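Long-range contact in acyl-CoA dehydrogenase (Geobacillus kaustophilus, PDB 2PG0), which probably introduces a double bond at the alpha-beta position of carrier-bound acyl chains, using FAD as cofactor: residues S188-G202 with E217-L231. Residues are numbered along the deposited sequence; the frame is centred on the assembly and turned at random.
Sequences SLLVVERDTPGFTRG and ELFFQDAKVPAYNLL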
loop_
_atom_site.group_PDB
_atom_site.type_symbol
_atom_site.label_atom_id
_atom_site.label_comp_id
_atom_site.label_asym_id
_atom_site.label_seq_id
_atom_site.Cartn_x
_atom_site.Cartn_y
_atom_site.Cartn_z
ATOM N N SER A 188 8.138 -14.213 38.457
ATOM C CA SER A 188 6.982 -14.395 39.321
ATOM C C SER A 188 6.104 -13.160 39.273
ATOM O O SER A 188 6.573 -12.074 38.931
ATOM C CB SER A 188 7.436 -14.628 40.759
ATOM O OG SER A 188 8.206 -15.811 40.856
ATOM N N LEU A 189 4.832 -13.329 39.618
ATOM C CA LEU A 189 3.921 -12.196 39.751
ATOM C C LEU A 189 3.713 -11.868 41.224
ATOM O O LEU A 189 3.397 -12.741 42.024
ATOM C CB LEU A 189 2.587 -12.458 39.040
ATOM C CG LEU A 189 2.659 -12.770 37.538
ATOM C CD1 LEU A 189 1.261 -12.892 36.942
ATOM C CD2 LEU A 189 3.495 -11.734 36.776
ATOM N N LEU A 190 3.914 -10.604 41.568
ATOM C CA LEU A 190 3.805 -10.144 42.942
ATOM C C LEU A 190 2.888 -8.921 42.995
ATOM O O LEU A 190 3.092 -7.952 42.263
ATOM C CB LEU A 190 5.205 -9.817 43.474
ATOM C CG LEU A 190 5.441 -9.400 44.926
ATOM C CD1 LEU A 190 5.037 -10.500 45.903
ATOM C CD2 LEU A 190 6.903 -9.045 45.112
ATOM N N VAL A 191 1.866 -8.976 43.844
ATOM C CA VAL A 191 0.947 -7.845 43.997
ATOM C C VAL A 191 1.561 -6.791 44.919
ATOM O O VAL A 191 1.910 -7.083 46.070
ATOM C CB VAL A 191 -0.444 -8.299 44.531
ATOM C CG1 VAL A 191 -1.351 -7.096 44.779
ATOM C CG2 VAL A 191 -1.093 -9.282 43.567
ATOM N N VAL A 192 1.705 -5.570 44.413
ATOM C CA VAL A 192 2.246 -4.475 45.215
ATOM C C VAL A 192 1.131 -3.492 45.544
ATOM O O VAL A 192 0.452 -2.982 44.653
ATOM C CB VAL A 192 3.434 -3.763 44.523
ATOM C CG1 VAL A 192 3.918 -2.566 45.350
ATOM C CG2 VAL A 192 4.582 -4.745 44.304
ATOM N N GLU A 193 0.946 -3.236 46.834
ATOM C CA GLU A 193 -0.135 -2.373 47.296
ATOM C C GLU A 193 0.339 -0.933 47.459
ATOM O O GLU A 193 1.524 -0.682 47.664
ATOM C CB GLU A 193 -0.716 -2.917 48.607
ATOM C CG GLU A 193 -1.365 -4.281 48.456
ATOM C CD GLU A 193 -1.886 -4.847 49.765
ATOM O OE1 GLU A 193 -1.066 -5.096 50.674
ATOM O OE2 GLU A 193 -3.118 -5.054 49.875
ATOM N N ARG A 194 -0.593 0.013 47.353
ATOM C CA ARG A 194 -0.305 1.425 47.594
ATOM C C ARG A 194 0.366 1.597 48.965
ATOM O O ARG A 194 0.089 0.834 49.886
ATOM C CB ARG A 194 -1.597 2.252 47.513
ATOM C CG ARG A 194 -1.425 3.747 47.808
ATOM C CD ARG A 194 -2.725 4.535 47.627
ATOM N NE ARG A 194 -3.147 4.612 46.226
ATOM C CZ ARG A 194 -2.634 5.436 45.312
ATOM N NH1 ARG A 194 -1.655 6.276 45.626
ATOM N NH2 ARG A 194 -3.101 5.419 44.067
ATOM N N ASP A 195 1.262 2.579 49.073
ATOM C CA ASP A 195 1.958 2.921 50.332
ATOM C C ASP A 195 2.942 1.853 50.844
ATOM O O ASP A 195 3.376 1.897 52.003
ATOM C CB ASP A 195 0.968 3.352 51.434
ATOM C CG ASP A 195 0.206 4.626 51.080
ATOM O OD1 ASP A 195 0.767 5.513 50.391
ATOM O OD2 ASP A 195 -0.965 4.745 51.493
ATOM N N THR A 196 3.300 0.911 49.973
ATOM C CA THR A 196 4.394 -0.024 50.230
ATOM C C THR A 196 5.678 0.779 50.432
ATOM O O THR A 196 5.986 1.655 49.621
ATOM C CB THR A 196 4.572 -1.004 49.043
ATOM O OG1 THR A 196 3.405 -1.819 48.925
ATOM C CG2 THR A 196 5.797 -1.910 49.236
ATOM N N PRO A 197 6.417 0.514 51.534
ATOM C CA PRO A 197 7.688 1.216 51.720
ATOM C C PRO A 197 8.641 0.893 50.566
ATOM O O PRO A 197 8.743 -0.268 50.173
ATOM C CB PRO A 197 8.226 0.632 53.036
ATOM C CG PRO A 197 7.021 0.076 53.734
ATOM C CD PRO A 197 6.135 -0.422 52.640
ATOM N N GLY A 198 9.287 1.918 50.014
ATOM C CA GLY A 198 10.234 1.744 48.898
ATOM C C GLY A 198 9.626 1.816 47.501
ATOM O O GLY A 198 10.351 1.781 46.499
ATOM N N PHE A 199 8.300 1.914 47.443
ATOM C CA PHE A 199 7.549 1.979 46.192
ATOM C C PHE A 199 7.139 3.422 45.936
ATOM O O PHE A 199 6.411 4.020 46.731
ATOM C CB PHE A 199 6.327 1.045 46.278
ATOM C CG PHE A 199 5.294 1.245 45.188
ATOM C CD1 PHE A 199 5.664 1.362 43.848
ATOM C CD2 PHE A 199 3.935 1.268 45.508
ATOM C CE1 PHE A 199 4.694 1.533 42.846
ATOM C CE2 PHE A 199 2.962 1.428 44.517
ATOM C CZ PHE A 199 3.347 1.569 43.185
ATOM N N THR A 200 7.639 3.989 44.841
ATOM C CA THR A 200 7.265 5.338 44.440
ATOM C C THR A 200 6.819 5.357 42.981
ATOM O O THR A 200 6.967 4.368 42.257
ATOM C CB THR A 200 8.408 6.365 44.650
ATOM O OG1 THR A 200 9.542 5.996 43.854
ATOM C CG2 THR A 200 8.806 6.448 46.126
ATOM N N ARG A 201 6.268 6.492 42.563
ATOM C CA ARG A 201 5.745 6.633 41.214
ATOM C C ARG A 201 6.316 7.898 40.578
ATOM O O ARG A 201 6.631 8.873 41.271
ATOM C CB ARG A 201 4.211 6.653 41.256
ATOM C CG ARG A 201 3.632 5.493 42.081
ATOM C CD ARG A 201 2.282 5.804 42.699
ATOM N NE ARG A 201 1.235 5.108 41.976
ATOM C CZ ARG A 201 0.429 4.178 42.483
ATOM N NH1 ARG A 201 0.483 3.813 43.765
ATOM N NH2 ARG A 201 -0.462 3.629 41.684
ATOM N N GLY A 202 6.475 7.873 39.258
ATOM C CA GLY A 202 6.947 9.049 38.548
ATOM C C GLY A 202 5.812 10.022 38.303
ATOM O O GLY A 202 4.640 9.696 38.524
ATOM N N GLU A 217 5.750 5.874 35.291
ATOM C CA GLU A 217 6.775 4.906 35.660
ATOM C C GLU A 217 6.616 4.561 37.137
ATOM O O GLU A 217 6.120 5.379 37.919
ATOM C CB GLU A 217 8.176 5.466 35.403
ATOM C CG GLU A 217 8.479 5.743 33.934
ATOM C CD GLU A 217 9.958 5.967 33.684
ATOM O OE1 GLU A 217 10.483 7.032 34.080
ATOM O OE2 GLU A 217 10.597 5.074 33.087
ATOM N N LEU A 218 7.028 3.349 37.501
ATOM C CA LEU A 218 7.001 2.890 38.889
ATOM C C LEU A 218 8.417 2.555 39.317
ATOM O O LEU A 218 9.181 1.989 38.538
ATOM C CB LEU A 218 6.106 1.657 39.047
ATOM C CG LEU A 218 4.638 1.784 38.609
ATOM C CD1 LEU A 218 3.921 0.450 38.747
ATOM C CD2 LEU A 218 3.897 2.874 39.384
ATOM N N PHE A 219 8.753 2.898 40.560
ATOM C CA PHE A 219 10.100 2.691 41.085
ATOM C C PHE A 219 10.052 1.857 42.353
ATOM O O PHE A 219 9.249 2.120 43.253
ATOM C CB PHE A 219 10.780 4.034 41.351
ATOM C CG PHE A 219 10.866 4.918 40.136
ATOM C CD1 PHE A 219 11.896 4.753 39.210
ATOM C CD2 PHE A 219 9.920 5.917 39.915
ATOM C CE1 PHE A 219 11.978 5.576 38.077
ATOM C CE2 PHE A 219 9.994 6.741 38.781
ATOM C CZ PHE A 219 11.027 6.561 37.862
ATOM N N PHE A 220 10.905 0.839 42.399
ATOM C CA PHE A 220 11.015 -0.029 43.558
ATOM C C PHE A 220 12.455 0.045 44.039
ATOM O O PHE A 220 13.370 -0.467 43.378
ATOM C CB PHE A 220 10.616 -1.469 43.207
ATOM C CG PHE A 220 9.244 -1.591 42.576
ATOM C CD1 PHE A 220 8.095 -1.624 43.366
ATOM C CD2 PHE A 220 9.102 -1.670 41.191
ATOM C CE1 PHE A 220 6.829 -1.733 42.786
ATOM C CE2 PHE A 220 7.842 -1.778 40.603
ATOM C CZ PHE A 220 6.703 -1.808 41.400
ATOM N N GLN A 221 12.647 0.732 45.162
ATOM C CA GLN A 221 13.948 0.854 45.805
ATOM C C GLN A 221 13.859 0.158 47.160
ATOM O O GLN A 221 13.356 0.728 48.133
ATOM C CB GLN A 221 14.355 2.330 45.928
ATOM C CG GLN A 221 14.578 3.001 44.557
ATOM C CD GLN A 221 14.599 4.526 44.593
ATOM O OE1 GLN A 221 13.802 5.179 43.907
ATOM N NE2 GLN A 221 15.517 5.102 45.380
ATOM N N ASP A 222 14.322 -1.092 47.189
ATOM C CA ASP A 222 14.177 -1.988 48.343
ATOM C C ASP A 222 12.738 -2.036 48.852
ATOM O O ASP A 222 12.486 -1.887 50.051
ATOM C CB ASP A 222 15.141 -1.603 49.467
ATOM C CG ASP A 222 16.587 -1.841 49.091
ATOM O OD1 ASP A 222 16.914 -2.969 48.650
ATOM O OD2 ASP A 222 17.388 -0.893 49.226
ATOM N N ALA A 223 11.807 -2.240 47.924
ATOM C CA ALA A 223 10.387 -2.279 48.244
ATOM C C ALA A 223 10.107 -3.498 49.103
ATOM O O ALA A 223 10.458 -4.618 48.731
ATOM C CB ALA A 223 9.562 -2.314 46.974
ATOM N N LYS A 224 9.490 -3.263 50.260
ATOM C CA LYS A 224 9.213 -4.324 51.228
ATOM C C LYS A 224 7.795 -4.850 51.023
ATOM O O LYS A 224 6.825 -4.255 51.501
ATOM C CB LYS A 224 9.407 -3.804 52.659
ATOM C CG LYS A 224 9.725 -4.884 53.682
ATOM C CD LYS A 224 9.758 -4.323 55.109
ATOM C CE LYS A 224 10.121 -5.403 56.133
ATOM N NZ LYS A 224 11.479 -5.990 55.894
ATOM N N VAL A 225 7.683 -5.958 50.298
ATOM C CA VAL A 225 6.387 -6.521 49.925
ATOM C C VAL A 225 6.144 -7.832 50.672
ATOM O O VAL A 225 6.966 -8.745 50.584
ATOM C CB VAL A 225 6.293 -6.763 48.387
ATOM C CG1 VAL A 225 4.908 -7.267 47.997
ATOM C CG2 VAL A 225 6.627 -5.493 47.617
ATOM N N PRO A 226 5.014 -7.934 51.409
ATOM C CA PRO A 226 4.694 -9.183 52.111
ATOM C C PRO A 226 4.721 -10.387 51.176
ATOM O O PRO A 226 4.232 -10.302 50.046
ATOM C CB PRO A 226 3.263 -8.949 52.614
ATOM C CG PRO A 226 3.139 -7.484 52.735
ATOM C CD PRO A 226 3.981 -6.904 51.629
ATOM N N ALA A 227 5.289 -11.494 51.650
ATOM C CA ALA A 227 5.340 -12.741 50.889
ATOM C C ALA A 227 3.939 -13.264 50.549
ATOM O O ALA A 227 3.762 -13.976 49.555
ATOM C CB ALA A 227 6.127 -13.789 51.653
ATOM N N TYR A 228 2.965 -12.905 51.388
ATOM C CA TYR A 228 1.545 -13.179 51.164
ATOM C C TYR A 228 1.062 -12.684 49.793
ATOM O O TYR A 228 0.115 -13.234 49.230
ATOM C CB TYR A 228 0.715 -12.509 52.274
ATOM C CG TYR A 228 -0.787 -12.543 52.064
ATOM C CD1 TYR A 228 -1.567 -13.541 52.649
ATOM C CD2 TYR A 228 -1.433 -11.570 51.285
ATOM C CE1 TYR A 228 -2.951 -13.577 52.460
ATOM C CE2 TYR A 228 -2.812 -11.604 51.084
ATOM C CZ TYR A 228 -3.563 -12.607 51.681
ATOM O OH TYR A 228 -4.927 -12.652 51.498
ATOM N N ASN A 229 1.714 -11.640 49.278
ATOM C CA ASN A 229 1.294 -10.977 48.038
ATOM C C ASN A 229 1.744 -11.660 46.747
ATOM O O ASN A 229 1.450 -11.168 45.654
ATOM C CB ASN A 229 1.745 -9.514 48.031
ATOM C CG ASN A 229 0.894 -8.632 48.921
ATOM O OD1 ASN A 229 0.062 -9.115 49.683
ATOM N ND2 ASN A 229 1.102 -7.327 48.827
ATOM N N LEU A 230 2.472 -12.767 46.873
ATOM C CA LEU A 230 2.815 -13.591 45.719
ATOM C C LEU A 230 1.546 -14.126 45.071
ATOM O O LEU A 230 0.688 -14.708 45.739
ATOM C CB LEU A 230 3.745 -14.750 46.108
ATOM C CG LEU A 230 4.111 -15.728 44.978
ATOM C CD1 LEU A 230 4.999 -15.059 43.922
ATOM C CD2 LEU A 230 4.778 -16.986 45.522
ATOM N N LEU A 231 1.427 -13.902 43.768
ATOM C CA LEU A 231 0.289 -14.390 43.007
ATOM C C LEU A 231 0.691 -15.658 42.262
ATOM O O LEU A 231 1.521 -15.615 41.345
ATOM C CB LEU A 231 -0.206 -13.307 42.036
ATOM C CG LEU A 231 -1.598 -13.407 41.411
ATOM C CD1 LEU A 231 -2.698 -13.454 42.471
ATOM C CD2 LEU A 231 -1.812 -12.225 40.474
HETATM O O HOH W 1 4.084 -15.888 40.204
HETATM O O HOH W 2 11.267 4.190 45.105
#
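With CG turned away from the backbone N (chi1 167°), the ring of Phe199 lies alongside that of Phe220, whose own CG is anti to the carbonyl carbon. The two rings are nearly parallel (11°) but strongly offset, with little overlap, CD1 of Phe199 coming 3.5 Å from CE1 of Phe220. Leu218 CD2 meets the edge of the Phe199 ring at CE1 (3.8 Å), while CG1 of Val192 lies over one face of the Phe199 ring, toward its rim, and also touches the edge of Phe220. Replacing Phe199 by an alanine is likely to open a gap between Leu218, Phe220 and Val192 and leave the Phe220 ring less firmly held. Beneath these side chains 199-201 pairs antiparallel with 217-220: Thr200 and Phe219 exchange two backbone bonds, and Gly202 N reaches Glu217 O. At Gly198 a side chain would run into the backbone of residues 221-223.

The second junction is at Asn229, in the 3-10 turn. Its O accepts Val191 N (2.9 Å), and its ND2 returns a bent bond (131°) to Val191 O at 2.9 Å, so one residue grips both polar backbone atoms of Val191. Leu190 and Val225 meet tip to tip nearby, CG to CG1 at 3.8 Å.

Each pairing extends its own sheet of the beta-rich middle domain of the acyl-CoA dehydrogenase fold; the sheets meet where Leu190 and Val192 pack on Val225, Phe220 and Phe199. Strand 188-193 is bonded along its other edge to strand 169-175, strand 217-220 pairs with 151-161, and helices 108-120 and 89-105 pack on Asn229 and Leu231, respectively.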